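Local structure of trilobed Protease (Pyrococcus furiosus, 2GOP) at residues R77-E80 with S85-W88; S96-L101 with E160-I165; Y315-A320 with G331-L336; V187-I192 with F214-F219. The protein forms the seven-bladed, open-Velcro beta-propeller domain of a larger protease and may help govern substrate access to the peptidase. One frame throughout, in Å; residues are numbered along the deposited sequence.

Contact 1. Residues R77-E80 with S85-W88; sequences RANE and SEIW
Arg77 sets its guanidinium over one face of the Trp88 indole, with NH1 3.2 Å from CZ2. The planes are 57° apart, which brings NH1 foremost onto the ring rather than laying the group flat. Arg77 CZ is 4.3 Å from the centroid of the six-membered ring and only 8° off its normal, a cation-pi contact. At the indole edge, Trp88 NE1 gives a nearly straight hydrogen bond of 2.9 Å, close to the ring plane, to the anti side of Glu86 OE1. This bond and the cation probably help to fix the turn of the ring. A bend at chi3 (-75°) carries the guanidinium onto the indole face, where NE and NH2 also bind the carbonyls of Asn60 and Glu59. The second carboxylate oxygen, Glu86 OE2, lies 3.2 Å from Asn79 CB. Were Trp88 an alanine, Arg77 NH1 would probably lose its aromatic partner and Glu86 OE1 its donor. In the backbone, Arg77 N to Glu86 O and Glu86 N to Arg77 O, 2.7 Å each, make an antiparallel hydrogen-bonded pair, as expected of a beta hairpin between the two middle strands of a propeller blade.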
# COMPACT_ATOMS: atom_id res chain seq x y z
N ARG A 77 21.60 -5.31 10.40
CA ARG A 77 21.58 -6.45 11.31
C ARG A 77 20.49 -6.23 12.38
O ARG A 77 20.44 -5.19 13.03
CB ARG A 77 22.96 -6.64 11.94
CG ARG A 77 23.09 -7.89 12.79
CD ARG A 77 24.56 -8.23 13.04
NE ARG A 77 25.23 -8.81 11.87
CZ ARG A 77 26.55 -8.77 11.66
NH1 ARG A 77 27.35 -8.16 12.51
NH2 ARG A 77 27.06 -9.33 10.57
N ALA A 78 19.63 -7.23 12.54
CA ALA A 78 18.56 -7.18 13.52
C ALA A 78 19.09 -7.68 14.85
O ALA A 78 19.73 -8.73 14.92
CB ALA A 78 17.40 -8.05 13.07
N ASN A 79 18.83 -6.92 15.91
CA ASN A 79 19.07 -7.35 17.27
C ASN A 79 17.74 -7.76 17.88
O ASN A 79 16.98 -6.92 18.35
CB ASN A 79 19.71 -6.22 18.08
CG ASN A 79 20.22 -6.68 19.44
OD1 ASN A 79 19.92 -7.78 19.89
ND2 ASN A 79 20.99 -5.82 20.10
N GLU A 80 17.45 -9.06 17.84
CA GLU A 80 16.17 -9.61 18.33
C GLU A 80 15.88 -9.27 19.80
O GLU A 80 14.73 -9.08 20.18
CB GLU A 80 16.15 -11.14 18.18
CG GLU A 80 15.94 -11.67 16.76
CD GLU A 80 15.52 -13.15 16.75
OE1 GLU A 80 16.18 -13.96 16.07
OE2 GLU A 80 14.52 -13.50 17.43
N SER A 85 17.21 -2.32 14.89
CA SER A 85 17.88 -2.64 13.64
C SER A 85 19.17 -1.86 13.61
O SER A 85 19.17 -0.67 13.91
CB SER A 85 17.02 -2.23 12.45
OG SER A 85 15.66 -2.52 12.69
N GLU A 86 20.25 -2.51 13.21
CA GLU A 86 21.54 -1.86 13.22
C GLU A 86 22.04 -1.72 11.80
O GLU A 86 21.90 -2.65 11.01
CB GLU A 86 22.54 -2.68 14.02
CG GLU A 86 22.05 -3.06 15.40
CD GLU A 86 22.85 -4.21 15.95
OE1 GLU A 86 23.99 -4.41 15.49
OE2 GLU A 86 22.33 -4.94 16.82
N ILE A 87 22.62 -0.57 11.50
CA ILE A 87 23.34 -0.39 10.25
C ILE A 87 24.83 -0.64 10.50
O ILE A 87 25.40 -0.15 11.48
CB ILE A 87 23.11 1.01 9.65
CG1 ILE A 87 21.62 1.22 9.36
CG2 ILE A 87 23.94 1.18 8.37
CD1 ILE A 87 20.95 0.14 8.49
N TRP A 88 25.42 -1.44 9.61
CA TRP A 88 26.81 -1.82 9.66
C TRP A 88 27.48 -1.44 8.35
O TRP A 88 26.82 -1.28 7.32
CB TRP A 88 26.93 -3.35 9.81
CG TRP A 88 26.70 -3.85 11.18
CD1 TRP A 88 25.55 -3.78 11.90
CD2 TRP A 88 27.66 -4.51 12.01
NE1 TRP A 88 25.73 -4.36 13.13
CE2 TRP A 88 27.02 -4.81 13.23
CE3 TRP A 88 29.00 -4.88 11.85
CZ2 TRP A 88 27.67 -5.46 14.28
CZ3 TRP A 88 29.64 -5.51 12.89
CH2 TRP A 88 28.98 -5.80 14.09

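Contact 2. Residues S96-L101 with E160-I165; sequences SSKKIL and ESEEVI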
# COMPACT_ATOMS: atom_id res chain seq x y z
N SER A 96 37.19 -5.83 7.58
CA SER A 96 36.68 -5.45 8.89
C SER A 96 35.28 -4.87 8.75
O SER A 96 34.96 -4.26 7.73
CB SER A 96 37.60 -4.44 9.56
OG SER A 96 37.79 -3.29 8.75
N SER A 97 34.44 -5.09 9.76
CA SER A 97 33.10 -4.52 9.78
C SER A 97 32.75 -3.99 11.17
O SER A 97 33.28 -4.46 12.18
CB SER A 97 32.06 -5.54 9.30
OG SER A 97 31.97 -6.65 10.18
N LYS A 98 31.87 -2.99 11.21
CA LYS A 98 31.43 -2.42 12.47
C LYS A 98 30.02 -1.89 12.38
O LYS A 98 29.56 -1.49 11.30
CB LYS A 98 32.36 -1.28 12.91
CG LYS A 98 32.51 -0.17 11.88
CD LYS A 98 32.56 1.21 12.54
CE LYS A 98 33.11 2.26 11.58
NZ LYS A 98 32.69 2.07 10.16
N LYS A 99 29.35 -1.86 13.52
CA LYS A 99 28.06 -1.22 13.67
C LYS A 99 28.29 0.29 13.63
O LYS A 99 29.17 0.80 14.32
CB LYS A 99 27.46 -1.64 15.01
CG LYS A 99 26.16 -1.00 15.43
CD LYS A 99 25.93 -1.29 16.92
CE LYS A 99 24.62 -0.71 17.42
NZ LYS A 99 24.45 -0.97 18.88
N ILE A 100 27.52 1.01 12.81
CA ILE A 100 27.63 2.47 12.75
C ILE A 100 26.41 3.22 13.27
O ILE A 100 26.50 4.42 13.55
CB ILE A 100 27.97 2.96 11.33
CG1 ILE A 100 26.81 2.72 10.36
CG2 ILE A 100 29.24 2.31 10.86
CD1 ILE A 100 26.86 3.57 9.08
N LEU A 101 25.29 2.53 13.42
CA LEU A 101 24.04 3.17 13.82
C LEU A 101 23.05 2.16 14.36
O LEU A 101 23.03 1.01 13.94
CB LEU A 101 23.41 3.89 12.62
CG LEU A 101 22.12 4.66 12.90
CD1 LEU A 101 22.47 6.08 13.33
CD2 LEU A 101 21.23 4.64 11.68
N GLU A 160 34.46 8.35 6.04
CA GLU A 160 35.76 8.97 6.25
C GLU A 160 35.84 9.49 7.69
O GLU A 160 36.67 9.04 8.48
CB GLU A 160 35.95 10.11 5.23
CG GLU A 160 37.39 10.46 4.90
CD GLU A 160 37.50 11.35 3.66
OE1 GLU A 160 36.58 12.18 3.42
OE2 GLU A 160 38.50 11.22 2.92
N SER A 161 34.96 10.43 8.03
CA SER A 161 34.87 11.00 9.37
C SER A 161 34.43 9.97 10.41
O SER A 161 34.72 10.12 11.59
CB SER A 161 33.88 12.17 9.38
OG SER A 161 33.72 12.71 10.68
N GLU A 162 33.70 8.95 9.96
CA GLU A 162 33.27 7.85 10.82
C GLU A 162 32.21 8.31 11.81
O GLU A 162 32.18 7.86 12.95
CB GLU A 162 34.49 7.25 11.54
CG GLU A 162 34.39 5.77 11.84
CD GLU A 162 34.77 4.90 10.65
OE1 GLU A 162 34.04 4.93 9.63
OE2 GLU A 162 35.78 4.16 10.75
N GLU A 163 31.34 9.23 11.37
CA GLU A 163 30.23 9.69 12.20
C GLU A 163 29.05 10.18 11.37
O GLU A 163 29.15 10.30 10.14
CB GLU A 163 30.71 10.80 13.14
CG GLU A 163 31.03 12.14 12.46
CD GLU A 163 31.94 13.05 13.29
OE1 GLU A 163 32.11 12.79 14.51
OE2 GLU A 163 32.48 14.02 12.73
N VAL A 164 27.93 10.44 12.04
CA VAL A 164 26.77 11.08 11.42
C VAL A 164 27.10 12.56 11.27
O VAL A 164 27.49 13.19 12.24
CB VAL A 164 25.48 10.94 12.28
CG1 VAL A 164 24.34 11.74 11.66
CG2 VAL A 164 25.09 9.49 12.43
N ILE A 165 26.97 13.09 10.06
CA ILE A 165 27.33 14.49 9.78
C ILE A 165 26.10 15.36 9.54
O ILE A 165 26.17 16.58 9.69
CB ILE A 165 28.31 14.64 8.58
CG1 ILE A 165 27.80 13.89 7.34
CG2 ILE A 165 29.70 14.13 8.98
CD1 ILE A 165 28.60 14.21 6.08
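Lys98 and Glu162 reach for each other from opposite directions, joining strand 96-103 to the turn that leads into strand 163-171, with the backbones well apart. Lys98 NZ stands 3.2 Å from Glu162 OE1 in a salt bridge whose hydrogen bond is weak. The methylene before it is just as close, since Lys98 CE lies 3.3 Å from Glu162 CD, and the carboxylate therefore meets the last two atoms of the lysine together rather than the ammonium alone. Both chains are kinked to get there: Lys98 has CG between its backbone N and carbonyl carbon (chi1 56°) and bends again before NZ, while Glu162 folds at chi2 (82°). Strands 96-103 and 163-171 are the outermost strands of two successive four-stranded blades of the propeller, and the touching parts run only 11° from parallel without forming a bridge; their nearest CA atoms, those of Leu101 and Val164, are 8.7 Å apart. Each segment carries a bulge near the contact, a classic one at Ile100 and Leu101 facing Ile87, and a G1 bulge at Glu162 and Glu163 facing Asp158. Further along, Leu101 CD1 meets Val164 CG2 methyl to methyl at 4.4 Å, a light apolar touch. Strand 151-158 lies close to both sides here: Trp155 packs on Leu101, and Phe157 on Ile100 and Val164.

Contact 3. Residues Y315-A320 with G331-L336; sequences YLKETA and GEEKQL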
# COMPACT_ATOMS: atom_id res chain seq x y z
N TYR A 315 19.14 -9.69 -11.65
CA TYR A 315 17.78 -9.84 -11.16
C TYR A 315 17.54 -11.22 -10.60
O TYR A 315 18.26 -12.18 -10.92
CB TYR A 315 16.77 -9.53 -12.28
CG TYR A 315 17.03 -10.25 -13.60
CD1 TYR A 315 16.55 -11.55 -13.83
CD2 TYR A 315 17.72 -9.63 -14.63
CE1 TYR A 315 16.78 -12.19 -15.04
CE2 TYR A 315 17.94 -10.26 -15.85
CZ TYR A 315 17.48 -11.54 -16.04
OH TYR A 315 17.72 -12.15 -17.25
N LEU A 316 16.54 -11.29 -9.72
CA LEU A 316 15.96 -12.55 -9.29
C LEU A 316 14.78 -12.90 -10.20
O LEU A 316 13.90 -12.07 -10.44
CB LEU A 316 15.50 -12.46 -7.83
CG LEU A 316 16.59 -12.32 -6.76
CD1 LEU A 316 15.96 -12.16 -5.36
CD2 LEU A 316 17.52 -13.54 -6.78
N LYS A 317 14.77 -14.14 -10.70
CA LYS A 317 13.69 -14.64 -11.55
C LYS A 317 13.08 -15.93 -10.99
O LYS A 317 13.79 -16.93 -10.80
CB LYS A 317 14.21 -14.90 -12.96
CG LYS A 317 13.19 -15.57 -13.88
CD LYS A 317 13.61 -15.53 -15.34
CE LYS A 317 14.85 -16.34 -15.61
NZ LYS A 317 15.02 -16.64 -17.07
N GLU A 318 11.77 -15.91 -10.77
CA GLU A 318 11.02 -17.06 -10.29
C GLU A 318 10.07 -17.57 -11.38
O GLU A 318 9.58 -16.80 -12.20
CB GLU A 318 10.22 -16.66 -9.06
CG GLU A 318 9.55 -17.81 -8.34
CD GLU A 318 9.40 -17.55 -6.87
OE1 GLU A 318 10.44 -17.49 -6.18
OE2 GLU A 318 8.25 -17.42 -6.41
N THR A 319 9.82 -18.88 -11.38
CA THR A 319 8.86 -19.50 -12.29
C THR A 319 7.90 -20.42 -11.52
O THR A 319 8.03 -20.63 -10.31
CB THR A 319 9.57 -20.36 -13.37
OG1 THR A 319 10.17 -21.50 -12.75
CG2 THR A 319 10.63 -19.56 -14.09
N ALA A 320 6.93 -20.98 -12.23
CA ALA A 320 6.00 -21.95 -11.65
C ALA A 320 6.73 -23.16 -11.02
O ALA A 320 6.28 -23.70 -10.01
CB ALA A 320 4.99 -22.42 -12.70
N GLY A 331 22.96 -8.14 -22.40
CA GLY A 331 22.58 -8.40 -23.79
C GLY A 331 22.17 -9.86 -23.91
O GLY A 331 21.41 -10.24 -24.81
N GLU A 332 22.68 -10.67 -22.98
CA GLU A 332 22.43 -12.10 -22.91
C GLU A 332 22.17 -12.49 -21.45
O GLU A 332 22.79 -11.94 -20.55
CB GLU A 332 23.67 -12.85 -23.41
CG GLU A 332 23.57 -14.37 -23.43
CD GLU A 332 23.37 -14.94 -24.82
OE1 GLU A 332 22.55 -14.38 -25.59
OE2 GLU A 332 24.04 -15.94 -25.15
N GLU A 333 21.27 -13.45 -21.23
CA GLU A 333 21.01 -13.95 -19.88
C GLU A 333 22.03 -15.03 -19.50
O GLU A 333 22.38 -15.86 -20.33
CB GLU A 333 19.60 -14.52 -19.74
CG GLU A 333 19.22 -14.89 -18.31
CD GLU A 333 17.75 -15.26 -18.15
OE1 GLU A 333 17.39 -16.41 -18.47
OE2 GLU A 333 16.95 -14.40 -17.70
N LYS A 334 22.48 -14.99 -18.25
CA LYS A 334 23.29 -16.05 -17.66
C LYS A 334 22.77 -16.33 -16.25
O LYS A 334 22.48 -15.40 -15.51
CB LYS A 334 24.76 -15.64 -17.60
CG LYS A 334 25.38 -15.42 -18.97
CD LYS A 334 26.91 -15.49 -18.95
CE LYS A 334 27.47 -15.55 -20.37
NZ LYS A 334 28.93 -15.88 -20.42
N GLN A 335 22.63 -17.60 -15.90
CA GLN A 335 22.21 -17.98 -14.56
C GLN A 335 23.43 -18.05 -13.65
O GLN A 335 24.40 -18.74 -13.97
CB GLN A 335 21.50 -19.33 -14.58
CG GLN A 335 20.81 -19.66 -13.27
CD GLN A 335 19.90 -20.86 -13.35
OE1 GLN A 335 19.50 -21.28 -14.44
NE2 GLN A 335 19.56 -21.43 -12.20
N LEU A 336 23.36 -17.35 -12.52
CA LEU A 336 24.48 -17.31 -11.57
C LEU A 336 24.35 -18.24 -10.37
O LEU A 336 25.36 -18.67 -9.82
CB LEU A 336 24.71 -15.89 -11.06
CG LEU A 336 25.27 -14.89 -12.06
CD1 LEU A 336 25.63 -13.61 -11.32
CD2 LEU A 336 26.47 -15.44 -12.80
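A polar side-chain contact joins Tyr315 and Lys317 of strand 313-318 to Glu333 of strand 333-335, across the strand that separates them in the last blade. Glu333 extends its carboxylate toward both partners. Lys317 NZ forms a salt bridge with it, bonding OE1 at 2.8 Å on the syn side, 20° out of the carboxylate plane, and OE2 more weakly at 3.0 Å. Tyr315 OH donates to Glu333 OE2 at 2.4 Å, a distance so short that its exact value is doubtful; that oxygen sits at the ring edge, in plane, with ring and carboxylate turned 53° apart. A fold at chi3 (66°) in the otherwise extended Lys317 chain brings the ammonium to the acid. With a leucine instead of Glu333, the charge of Lys317 is likely to lack its mate and the Tyr315 hydroxyl this acceptor. The backbones stay distant, with the CA atoms of Lys317 and Gln335 9.6 Å apart. Strand 325-329 fills the interval, and its Phe327 touches Tyr315 and Glu333 and makes a cation-pi contact with Lys317, while strand 303-309, bonded to the other edge of strand 313-318, presses Ile304 on Tyr315 and Lys317.

Contact 4. Residues V187-I192 with F214-F219; sequences VPHREI and FEKVSF
His189 holds CG opposite its backbone N (chi1 -176°), which swings the imidazole toward Lys216, whose chain runs extended past one ring face. Glu191 CG sits between backbone N and carbonyl carbon (chi1 76°), its chain then extended, which sends the carboxylate to both. Lys216 CG comes to 3.9 Å from the His189 ring centroid, 16° off the normal, a CH-pi contact displaced toward the rim. Crossing Glu191 at about a right angle, Lys216 bonds the syn side of Glu191 OE1 through NZ at 2.8 Å in a salt bridge. His189 NE2 donates to the other oxygen, Glu191 OE2, at 3.0 Å, the acceptor close to the ring plane but the donor well above the carboxylate plane. Glu215 brings OE2 within 3.0 Å of His189 CE1; its OE1 pairs with Lys212. His189 ND1 is taken by Asp201 OD1, which also accepts the backbone N of Lys216 and so links the end of strand 182-188 to the corner at Glu215 and Lys216, where a G1 bulge breaks strand 209-217. With acidic oxygens at NE2, ND1 and CE1, the imidazole is likely to be drawn toward its protonated form, partly offset by the nearby lysine ammonium.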
# COMPACT_ATOMS: atom_id res chain seq x y z
N VAL A 187 7.56 14.06 1.08
CA VAL A 187 6.76 14.20 2.29
C VAL A 187 5.28 14.13 1.91
O VAL A 187 4.84 14.81 0.98
CB VAL A 187 7.06 15.55 2.99
CG1 VAL A 187 6.29 15.69 4.30
CG2 VAL A 187 8.56 15.67 3.26
N PRO A 188 4.48 13.30 2.62
CA PRO A 188 3.07 13.23 2.27
C PRO A 188 2.40 14.59 2.42
O PRO A 188 2.62 15.27 3.42
CB PRO A 188 2.50 12.24 3.28
CG PRO A 188 3.66 11.46 3.76
CD PRO A 188 4.80 12.42 3.76
N HIS A 189 1.62 14.99 1.43
CA HIS A 189 0.86 16.22 1.53
C HIS A 189 -0.44 15.89 2.25
O HIS A 189 -1.44 15.51 1.63
CB HIS A 189 0.62 16.83 0.15
CG HIS A 189 -0.07 18.16 0.20
ND1 HIS A 189 0.61 19.35 0.17
CD2 HIS A 189 -1.38 18.48 0.30
CE1 HIS A 189 -0.25 20.35 0.24
NE2 HIS A 189 -1.47 19.85 0.31
N ARG A 190 -0.39 16.01 3.57
CA ARG A 190 -1.51 15.75 4.49
C ARG A 190 -2.84 16.37 4.07
O ARG A 190 -3.87 15.71 4.07
CB ARG A 190 -1.15 16.33 5.87
CG ARG A 190 -1.84 15.66 7.05
CD ARG A 190 -0.84 14.81 7.82
NE ARG A 190 0.28 15.63 8.29
CZ ARG A 190 1.53 15.21 8.46
NH1 ARG A 190 1.87 13.94 8.22
NH2 ARG A 190 2.46 16.06 8.89
N GLU A 191 -2.75 17.64 3.65
CA GLU A 191 -3.81 18.65 3.75
C GLU A 191 -5.18 18.36 4.41
O GLU A 191 -5.61 17.21 4.59
CB GLU A 191 -4.00 19.36 2.40
CG GLU A 191 -4.74 18.59 1.31
CD GLU A 191 -4.92 19.43 0.05
OE1 GLU A 191 -5.62 18.97 -0.88
OE2 GLU A 191 -4.39 20.56 -0.01
N ILE A 192 -5.87 19.45 4.73
CA ILE A 192 -7.04 19.46 5.60
C ILE A 192 -8.34 19.55 4.79
O ILE A 192 -9.34 20.11 5.27
CB ILE A 192 -6.96 20.66 6.60
CG1 ILE A 192 -5.53 20.84 7.15
CG2 ILE A 192 -7.94 20.48 7.76
CD1 ILE A 192 -5.33 22.16 7.90
N PHE A 214 8.32 20.40 -5.82
CA PHE A 214 6.96 20.06 -6.25
C PHE A 214 5.98 20.19 -5.10
O PHE A 214 6.26 19.74 -3.99
CB PHE A 214 6.91 18.65 -6.83
CG PHE A 214 7.76 18.47 -8.05
CD1 PHE A 214 7.33 18.96 -9.27
CD2 PHE A 214 9.00 17.85 -7.98
CE1 PHE A 214 8.10 18.81 -10.41
CE2 PHE A 214 9.79 17.70 -9.11
CZ PHE A 214 9.34 18.19 -10.32
N GLU A 215 4.83 20.79 -5.39
CA GLU A 215 3.77 21.02 -4.41
C GLU A 215 2.53 20.18 -4.74
O GLU A 215 2.00 20.28 -5.84
CB GLU A 215 3.40 22.51 -4.40
CG GLU A 215 2.16 22.86 -3.59
CD GLU A 215 2.28 22.52 -2.13
OE1 GLU A 215 3.41 22.48 -1.60
OE2 GLU A 215 1.23 22.29 -1.50
N LYS A 216 2.08 19.37 -3.79
CA LYS A 216 0.88 18.56 -3.94
C LYS A 216 0.80 17.87 -5.31
O LYS A 216 -0.06 18.17 -6.14
CB LYS A 216 -0.37 19.42 -3.71
CG LYS A 216 -1.62 18.61 -3.48
CD LYS A 216 -2.86 19.50 -3.49
CE LYS A 216 -4.12 18.66 -3.64
NZ LYS A 216 -5.34 19.51 -3.61
N VAL A 217 1.71 16.92 -5.52
CA VAL A 217 1.78 16.15 -6.74
C VAL A 217 1.47 14.71 -6.38
O VAL A 217 1.71 14.29 -5.25
CB VAL A 217 3.17 16.29 -7.41
CG1 VAL A 217 3.36 17.71 -7.96
CG2 VAL A 217 4.30 15.91 -6.42
N SER A 218 0.92 13.96 -7.32
CA SER A 218 0.55 12.57 -7.08
C SER A 218 1.68 11.59 -7.45
O SER A 218 1.43 10.46 -7.83
CB SER A 218 -0.73 12.23 -7.85
OG SER A 218 -0.65 12.72 -9.18
N PHE A 219 2.92 12.02 -7.30
CA PHE A 219 4.05 11.12 -7.50
C PHE A 219 5.15 11.46 -6.53
O PHE A 219 5.10 12.48 -5.86
CB PHE A 219 4.57 11.17 -8.94
CG PHE A 219 4.76 12.57 -9.47
CD1 PHE A 219 5.82 13.37 -9.03
CD2 PHE A 219 3.87 13.11 -10.40
CE1 PHE A 219 5.98 14.67 -9.50
CE2 PHE A 219 4.02 14.40 -10.88
CZ PHE A 219 5.08 15.18 -10.42

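In the fold
From the N terminus, contact 1 comes first and closes a short hairpin between strands 72-79 and 84-91. The chain then enters strand 96-103, the start of contact 2, which closes a much longer loop by reaching the outer strand of the next blade. These two touch through neighbouring strands of one sheet, where Ile87 pairs with Ile100 and Leu101. Contact 4 follows, spanning from the second to the fourth strand of its blade, and contact 3 does likewise in the last blade. All four lie in series; none nests or crosses. Contacts 3 and 4, with centres about 38 Å apart, sit on opposite sides of the chain's centre. Only contact 2 joins different blades.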